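Local coordinates for protein peroxisomal acyl-CoA oxidase 1A (Solanum lycopersicum, PDB 2FON) that probably catalyses the FAD-dependent oxidation of acyl-CoA to trans-2-enoyl-CoA, the first step of peroxisomal beta-oxidation, at residues B[108-113]-B[308-313]; B[367-372]-B[551-556]; B[474-479]-B[508-513]. One frame throughout, in Å; residues are numbered along the deposited sequence.

Interaction 1. Residues B[108-113]-B[308-313]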
# COMPACT_ATOMS: atom_id res chain seq x y z
N LEU B 108 27.36 -9.73 -1.68
CA LEU B 108 27.77 -9.03 -0.49
C LEU B 108 26.98 -7.74 -0.34
O LEU B 108 26.42 -7.44 0.74
CB LEU B 108 29.25 -8.73 -0.45
CG LEU B 108 29.63 -8.19 0.92
CD1 LEU B 108 30.93 -8.74 1.49
CD2 LEU B 108 29.66 -6.70 0.91
N ARG B 109 26.88 -6.98 -1.41
CA ARG B 109 26.07 -5.77 -1.28
C ARG B 109 24.61 -6.09 -1.01
O ARG B 109 23.97 -5.38 -0.23
CB ARG B 109 26.28 -4.82 -2.44
CG ARG B 109 27.56 -3.99 -2.30
CD ARG B 109 27.85 -3.15 -3.52
NE ARG B 109 28.84 -3.79 -4.39
CZ ARG B 109 28.56 -4.31 -5.59
NH1 ARG B 109 27.30 -4.27 -6.02
NH2 ARG B 109 29.52 -4.87 -6.33
N ARG B 110 24.09 -7.19 -1.56
CA ARG B 110 22.67 -7.49 -1.31
C ARG B 110 22.45 -7.54 0.20
O ARG B 110 21.58 -6.91 0.73
CB ARG B 110 22.24 -8.80 -1.98
CG ARG B 110 20.76 -9.10 -1.86
CD ARG B 110 20.35 -10.54 -2.37
NE ARG B 110 20.57 -10.84 -3.80
CZ ARG B 110 20.35 -9.99 -4.82
NH1 ARG B 110 19.84 -8.75 -4.61
NH2 ARG B 110 20.63 -10.39 -6.06
N TYR B 111 23.28 -8.27 0.89
CA TYR B 111 23.07 -8.54 2.28
C TYR B 111 23.37 -7.38 3.27
O TYR B 111 22.84 -7.34 4.37
CB TYR B 111 23.76 -9.86 2.61
CG TYR B 111 22.99 -10.95 1.95
CD1 TYR B 111 23.46 -11.62 0.82
CD2 TYR B 111 21.74 -11.28 2.42
CE1 TYR B 111 22.68 -12.62 0.20
CE2 TYR B 111 20.98 -12.25 1.81
CZ TYR B 111 21.44 -12.91 0.71
OH TYR B 111 20.61 -13.87 0.18
N VAL B 112 24.23 -6.46 2.85
CA VAL B 112 24.37 -5.18 3.51
C VAL B 112 22.99 -4.47 3.56
O VAL B 112 22.69 -3.74 4.50
CB VAL B 112 25.44 -4.32 2.80
CG1 VAL B 112 25.42 -2.87 3.31
CG2 VAL B 112 26.76 -4.86 3.04
N ASP B 113 22.18 -4.66 2.52
CA ASP B 113 20.76 -4.34 2.50
C ASP B 113 20.44 -2.88 2.71
O ASP B 113 19.60 -2.55 3.50
CB ASP B 113 20.02 -5.19 3.54
CG ASP B 113 18.49 -5.08 3.44
OD1 ASP B 113 17.91 -5.05 2.32
OD2 ASP B 113 17.85 -5.09 4.51
N VAL B 308 12.74 -9.26 -11.75
CA VAL B 308 11.83 -10.32 -11.33
C VAL B 308 12.44 -11.08 -10.17
O VAL B 308 11.75 -11.40 -9.22
CB VAL B 308 11.46 -11.30 -12.44
CG1 VAL B 308 10.59 -12.36 -11.85
CG2 VAL B 308 10.74 -10.59 -13.58
N ALA B 309 13.72 -11.39 -10.26
CA ALA B 309 14.46 -11.99 -9.16
C ALA B 309 14.28 -11.19 -7.85
O ALA B 309 13.85 -11.73 -6.83
CB ALA B 309 15.91 -12.10 -9.53
N ASP B 310 14.59 -9.90 -7.86
CA ASP B 310 14.32 -9.11 -6.69
C ASP B 310 12.84 -9.13 -6.23
O ASP B 310 12.55 -8.98 -5.05
CB ASP B 310 14.91 -7.70 -6.83
CG ASP B 310 16.48 -7.69 -6.78
OD1 ASP B 310 17.14 -8.79 -6.60
OD2 ASP B 310 17.05 -6.56 -6.95
N ALA B 311 11.88 -9.36 -7.12
CA ALA B 311 10.49 -9.45 -6.67
C ALA B 311 10.30 -10.66 -5.80
O ALA B 311 9.75 -10.56 -4.73
CB ALA B 311 9.53 -9.46 -7.81
N SER B 312 10.79 -11.79 -6.23
CA SER B 312 10.75 -12.92 -5.39
C SER B 312 11.53 -12.64 -4.11
O SER B 312 11.19 -13.17 -3.06
CB SER B 312 11.28 -14.18 -6.12
OG SER B 312 12.68 -14.30 -6.11
N LEU B 313 12.56 -11.80 -4.17
CA LEU B 313 13.28 -11.59 -2.94
C LEU B 313 12.42 -10.80 -1.93
O LEU B 313 12.07 -11.32 -0.88
CB LEU B 313 14.70 -11.04 -3.18
CG LEU B 313 15.48 -10.49 -1.98
CD1 LEU B 313 16.07 -11.59 -1.18
CD2 LEU B 313 16.55 -9.42 -2.38

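Interaction 2. Residues B[367-372]-B[551-556]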
# COMPACT_ATOMS: atom_id res chain seq x y z
N GLY B 367 11.41 -16.53 -12.30
CA GLY B 367 12.79 -16.05 -12.28
C GLY B 367 13.85 -16.96 -12.91
O GLY B 367 14.72 -16.47 -13.66
N GLU B 368 13.83 -18.27 -12.63
CA GLU B 368 14.85 -19.16 -13.20
C GLU B 368 14.59 -19.31 -14.66
O GLU B 368 15.52 -19.54 -15.43
CB GLU B 368 14.80 -20.56 -12.62
CG GLU B 368 15.19 -20.71 -11.16
CD GLU B 368 14.95 -22.14 -10.64
OE1 GLU B 368 14.80 -23.09 -11.45
OE2 GLU B 368 14.88 -22.30 -9.40
N TRP B 369 13.33 -19.25 -15.05
CA TRP B 369 13.04 -19.52 -16.44
C TRP B 369 13.54 -18.36 -17.28
O TRP B 369 13.89 -18.54 -18.45
CB TRP B 369 11.56 -19.87 -16.69
CG TRP B 369 11.27 -19.92 -18.13
CD1 TRP B 369 11.54 -20.93 -18.96
CD2 TRP B 369 10.74 -18.86 -18.93
NE1 TRP B 369 11.21 -20.58 -20.25
CE2 TRP B 369 10.71 -19.31 -20.26
CE3 TRP B 369 10.28 -17.57 -18.65
CZ2 TRP B 369 10.24 -18.55 -21.31
CZ3 TRP B 369 9.80 -16.79 -19.70
CH2 TRP B 369 9.80 -17.28 -21.03
N LEU B 370 13.64 -17.17 -16.67
CA LEU B 370 14.17 -16.03 -17.43
C LEU B 370 15.66 -16.09 -17.60
O LEU B 370 16.20 -15.60 -18.59
CB LEU B 370 13.76 -14.71 -16.83
CG LEU B 370 12.30 -14.30 -17.01
CD1 LEU B 370 12.07 -13.07 -16.20
CD2 LEU B 370 11.94 -14.03 -18.47
N LYS B 371 16.32 -16.70 -16.63
CA LYS B 371 17.75 -17.01 -16.69
C LYS B 371 17.96 -17.78 -17.94
O LYS B 371 18.86 -17.47 -18.68
CB LYS B 371 18.11 -17.92 -15.53
CG LYS B 371 19.50 -17.81 -15.01
CD LYS B 371 19.44 -17.51 -13.49
CE LYS B 371 20.83 -17.04 -12.97
NZ LYS B 371 20.81 -16.80 -11.49
N TRP B 372 17.11 -18.78 -18.18
CA TRP B 372 17.24 -19.60 -19.39
C TRP B 372 16.91 -18.77 -20.60
O TRP B 372 17.64 -18.79 -21.58
CB TRP B 372 16.36 -20.86 -19.37
CG TRP B 372 16.33 -21.59 -20.69
CD1 TRP B 372 17.27 -22.49 -21.16
CD2 TRP B 372 15.34 -21.48 -21.72
NE1 TRP B 372 16.91 -22.94 -22.41
CE2 TRP B 372 15.73 -22.34 -22.77
CE3 TRP B 372 14.16 -20.72 -21.87
CZ2 TRP B 372 14.97 -22.47 -23.96
CZ3 TRP B 372 13.40 -20.85 -23.05
CH2 TRP B 372 13.81 -21.72 -24.07
N VAL B 551 1.94 -19.36 -14.43
CA VAL B 551 1.44 -20.70 -14.15
C VAL B 551 2.12 -21.75 -15.02
O VAL B 551 2.56 -22.78 -14.53
CB VAL B 551 -0.03 -20.77 -14.34
CG1 VAL B 551 -0.47 -22.17 -14.25
CG2 VAL B 551 -0.74 -19.91 -13.27
N SER B 552 2.24 -21.49 -16.31
CA SER B 552 2.77 -22.53 -17.18
C SER B 552 4.25 -22.85 -16.93
O SER B 552 4.73 -23.93 -17.32
CB SER B 552 2.56 -22.18 -18.64
OG SER B 552 3.60 -21.33 -19.02
N LYS B 553 4.96 -21.92 -16.29
CA LYS B 553 6.39 -22.13 -16.02
C LYS B 553 6.56 -22.87 -14.70
O LYS B 553 7.51 -23.62 -14.48
CB LYS B 553 7.15 -20.80 -16.01
CG LYS B 553 7.12 -20.11 -17.35
CD LYS B 553 7.85 -20.92 -18.37
CE LYS B 553 7.53 -20.53 -19.80
NZ LYS B 553 7.97 -21.69 -20.74
N TYR B 554 5.61 -22.65 -13.82
CA TYR B 554 5.56 -23.36 -12.58
C TYR B 554 5.30 -24.85 -12.91
O TYR B 554 5.91 -25.76 -12.31
CB TYR B 554 4.47 -22.74 -11.67
CG TYR B 554 4.69 -23.02 -10.21
CD1 TYR B 554 4.54 -22.05 -9.23
CD2 TYR B 554 5.05 -24.31 -9.79
CE1 TYR B 554 4.75 -22.36 -7.87
CE2 TYR B 554 5.26 -24.62 -8.47
CZ TYR B 554 5.12 -23.66 -7.52
OH TYR B 554 5.35 -24.08 -6.24
N ILE B 555 4.40 -25.09 -13.87
CA ILE B 555 4.08 -26.45 -14.21
C ILE B 555 5.30 -27.07 -14.87
O ILE B 555 5.59 -28.25 -14.63
CB ILE B 555 2.80 -26.58 -15.11
CG1 ILE B 555 1.54 -26.06 -14.38
CG2 ILE B 555 2.62 -28.02 -15.62
CD1 ILE B 555 0.28 -25.98 -15.26
N GLU B 556 6.03 -26.28 -15.65
CA GLU B 556 7.18 -26.80 -16.38
C GLU B 556 8.28 -27.23 -15.43
O GLU B 556 8.95 -28.26 -15.62
CB GLU B 556 7.70 -25.76 -17.35
CG GLU B 556 7.14 -25.87 -18.74
CD GLU B 556 7.88 -24.98 -19.76
OE1 GLU B 556 9.02 -24.48 -19.49
OE2 GLU B 556 7.30 -24.78 -20.86

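Interaction 3. Residues B[474-479]-B[508-513]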
# COMPACT_ATOMS: atom_id res chain seq x y z
N VAL B 474 3.75 -17.34 -26.69
CA VAL B 474 2.46 -17.19 -27.36
C VAL B 474 2.20 -18.30 -28.32
O VAL B 474 1.40 -18.16 -29.25
CB VAL B 474 2.29 -15.85 -28.10
CG1 VAL B 474 2.09 -14.72 -27.11
CG2 VAL B 474 3.44 -15.60 -29.01
N SER B 475 2.84 -19.44 -28.11
CA SER B 475 2.55 -20.55 -28.99
C SER B 475 1.10 -21.06 -28.79
O SER B 475 0.48 -21.58 -29.71
CB SER B 475 3.60 -21.63 -28.85
OG SER B 475 3.03 -22.74 -28.20
N TYR B 476 0.53 -20.86 -27.61
CA TYR B 476 -0.88 -21.17 -27.42
C TYR B 476 -1.81 -20.45 -28.39
O TYR B 476 -2.79 -21.03 -28.81
CB TYR B 476 -1.32 -20.93 -25.99
CG TYR B 476 -1.43 -19.47 -25.56
CD1 TYR B 476 -2.66 -18.81 -25.59
CD2 TYR B 476 -0.32 -18.77 -25.08
CE1 TYR B 476 -2.78 -17.51 -25.16
CE2 TYR B 476 -0.43 -17.47 -24.67
CZ TYR B 476 -1.67 -16.83 -24.70
OH TYR B 476 -1.81 -15.52 -24.29
N MET B 477 -1.50 -19.22 -28.78
CA MET B 477 -2.39 -18.50 -29.70
C MET B 477 -2.50 -19.13 -31.09
O MET B 477 -3.36 -18.73 -31.91
CB MET B 477 -1.96 -17.07 -29.84
CG MET B 477 -1.93 -16.38 -28.51
SD MET B 477 -2.87 -14.89 -28.74
CE MET B 477 -2.84 -14.16 -27.10
N GLY B 478 -1.63 -20.10 -31.37
CA GLY B 478 -1.75 -20.87 -32.58
C GLY B 478 -2.88 -21.88 -32.47
O GLY B 478 -3.18 -22.57 -33.42
N ARG B 479 -3.50 -21.99 -31.29
CA ARG B 479 -4.56 -22.99 -31.12
C ARG B 479 -5.88 -22.35 -30.70
O ARG B 479 -6.61 -22.95 -29.91
CB ARG B 479 -4.14 -24.12 -30.14
CG ARG B 479 -2.69 -24.61 -30.30
CD ARG B 479 -2.28 -25.78 -29.42
NE ARG B 479 -2.48 -25.56 -27.99
CZ ARG B 479 -1.61 -24.98 -27.16
NH1 ARG B 479 -0.44 -24.53 -27.58
NH2 ARG B 479 -1.93 -24.84 -25.89
N ALA B 508 -7.22 -20.80 -22.27
CA ALA B 508 -8.53 -20.45 -22.81
C ALA B 508 -8.86 -19.01 -22.45
O ALA B 508 -9.06 -18.16 -23.32
CB ALA B 508 -9.60 -21.38 -22.28
N ARG B 509 -8.85 -18.74 -21.15
CA ARG B 509 -9.10 -17.43 -20.64
C ARG B 509 -8.34 -16.34 -21.43
O ARG B 509 -8.92 -15.31 -21.83
CB ARG B 509 -8.68 -17.38 -19.18
CG ARG B 509 -8.78 -15.98 -18.59
CD ARG B 509 -7.70 -15.78 -17.62
NE ARG B 509 -7.89 -14.60 -16.81
CZ ARG B 509 -6.94 -14.17 -15.97
NH1 ARG B 509 -5.81 -14.86 -15.86
NH2 ARG B 509 -7.11 -13.05 -15.25
N SER B 510 -7.04 -16.55 -21.62
CA SER B 510 -6.21 -15.55 -22.23
C SER B 510 -6.55 -15.41 -23.72
O SER B 510 -6.83 -14.30 -24.21
CB SER B 510 -4.73 -15.85 -21.98
OG SER B 510 -3.91 -14.96 -22.71
N ALA B 511 -6.59 -16.53 -24.42
CA ALA B 511 -7.02 -16.53 -25.82
C ALA B 511 -8.33 -15.81 -25.92
O ALA B 511 -8.46 -14.84 -26.65
CB ALA B 511 -7.15 -17.94 -26.36
N ARG B 512 -9.31 -16.25 -25.16
CA ARG B 512 -10.61 -15.62 -25.26
C ARG B 512 -10.50 -14.13 -24.99
O ARG B 512 -10.99 -13.35 -25.78
CB ARG B 512 -11.60 -16.30 -24.36
CG ARG B 512 -12.10 -17.57 -24.92
CD ARG B 512 -12.21 -18.60 -23.84
NE ARG B 512 -12.57 -19.90 -24.39
CZ ARG B 512 -13.79 -20.42 -24.29
NH1 ARG B 512 -14.75 -19.75 -23.65
NH2 ARG B 512 -14.04 -21.61 -24.83
N MET B 513 -9.82 -13.72 -23.93
CA MET B 513 -9.75 -12.29 -23.63
C MET B 513 -9.07 -11.47 -24.71
O MET B 513 -9.60 -10.42 -25.13
CB MET B 513 -9.17 -12.01 -22.26
CG MET B 513 -10.19 -12.19 -21.17
SD MET B 513 -9.36 -12.21 -19.58
CE MET B 513 -9.00 -10.46 -19.31

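Interaction 1. Residues B[108-113]-B[308-313]
Arg110, on the last turn of helix 102-112, carries this contact by reaching over to Asp310 and Leu313 of helix 297-328. The backbones stay well apart: the nearest CA pair, that of Arg110 and Asp310, is separated by 10.1 Å, so the approach depends on side chains. Along 308-313, Val308 comes first and packs on Val366 of helix 347-380 and on Thr403. Within the helix, the carbonyl O of Ala309 accepts Ser312 OG at 2.9 Å, in the carbonyl plane on a lone pair, as well as Leu313 N. Asp310 then offers OD1 to Arg110 NH1 at 3.4 Å. The guanidinium and carboxylate planes stand 83° apart and OD1 lies well out of the guanidinium plane, so this salt bridge rests on charge alone, with no N-H aimed at the oxygen. Arg110 gets there with CG anti to its backbone N (chi1 -175°) and a bend at chi3 (-63°) that swings the guanidinium off the line of the extended first part. Ser312 OG, besides its bond to Ala309, is held by Arg364 NH1. Leu313 supplies the apolar half of the contact: its CD2 touches Arg110 CD at 4.0 Å, the two side chains running antiparallel alongside one another, while the leucine also meets Tyr628. A second salt bridge, from Asp113 just past the end of helix 102-112 to Arg317 within helix 297-328, ties the same parts together. The side chain of Asp310 is about 12 Å from bound FAD and about 11 Å from the side chain of Glu443, the predicted proton acceptor. A helical N-terminal domain set against the long helices of the C-alpha domain in this way belongs to the acyl-CoA dehydrogenase/oxidase fold.

Interaction 2. Residues B[367-372]-B[551-556]
Lys553 lays its aliphatic chain over one face of the Trp369 indole, joining helix 347-380 of the C-alpha1 domain to helix 535-558 of the additional C-terminal helical region that acyl-CoA oxidases carry beyond the dehydrogenase fold. CD sits 3.5 Å from the centroid of the Trp369 five-membered ring and 8° off its normal, a nearly vertical CH-pi contact. Beyond it, CE rides over the shared bond of the two rings, and NZ ends 3.9 Å from the same centroid, 31° off the normal, which satisfies a cation-pi geometry. Lys553 NZ and Trp369 NE1 are both donors and form no bond. The lysine is brought over the ring by a bend at chi2 (-65°), after which the chain runs extended across it.

The next shell bears on the ammonium group. Glu556, one turn on, forms a salt bridge with NZ, its two weak hydrogen bonds shared between OE1 and OE2; this negative charge probably moderates the pull of the cation toward the indole. With an alanine at Trp369, the Lys553 chain would probably lose the surface it lies on, leaving its ammonium held mainly by Glu556.

Farther out, Trp369 also packs on Cys395 of helix 389-417. The two helices are tied again by the salt bridge of Glu368 with Lys557, and Tyr554 meets Phe365 edge-to-face. Over the indole the nearest approach is Lys553 CE to Trp369 CE2, 3.4 Å.

Interaction 3. Residues B[474-479]-B[508-513]
Tyr476 swings its phenol across to Ser510, its hydroxyl end overlapping the serine CB and OG, and so docks a short 3-10 turn of the connection between helices 446-462 and 480-483 onto helix 499-521. This is a turn-on-helix contact within the C-terminal helical part of the acyl-CoA oxidase fold, away from the flavin. The link itself is a hydrogen bond of 2.7 Å between Tyr476 OH and Ser510 OG, in which either hydroxyl could be the donor. At the phenol oxygen, the angle from Tyr476 CZ through Tyr476 OH to Ser510 OG is 117°, close to what a phenolic oxygen favours. Tyr476 OH is also hydrogen-bonded to His545 ND1 of helix 535-558, so two partners grip one buried oxygen, and three separate elements converge on it.

Torsions on both sides make the meeting possible. Tyr476 CG sits with the backbone N on one side and C on the other (chi1 72°), a placement that turns the ring out of the turn toward the helix, while Ser510 OG is anti to its backbone N (chi1 173°), which brings the hydroxyl out to the phenol oxygen.

Ala511 follows along the ring: its backbone N stands at the edge, near the ring plane. One face of the ring is overlain by the neighbouring Met477, whose own side chain packs back on Leu457 and Ile461 of helix 446-462. The turn that presents Tyr476 is kept tight by i-to-i+3 backbone bonds, including Arg479 N to Tyr476 O at 2.8 Å. Arg479 occupies the N-cap position of helix 480-483 and adds a salt bridge to Glu507, one residue before 508-513. On the tyrosine, the side-chain atom nearest the helix backbone is CE1, 4.0 Å from Ala511 N.

In the fold
From the N terminus, interaction 1 closes the first long loop: the chain leaves helix 102-112, runs through the strand-rich middle domain and returns in helix 297-328. Only then does interaction 2 open, in the next helix, 347-380, so the two are in series, yet they touch where Val308 packs against Leu370. Interaction 2 spans a mostly helical stretch with no strand to helix 535-558, and within that span interaction 3 closes a much shorter loop, from 474-479 to 508-513. Nothing crosses. The centres of interactions 2 and 3 are about 18 Å apart. Together they join the N-terminal helices, the C-alpha1 helices and the C-terminal helical region in succession.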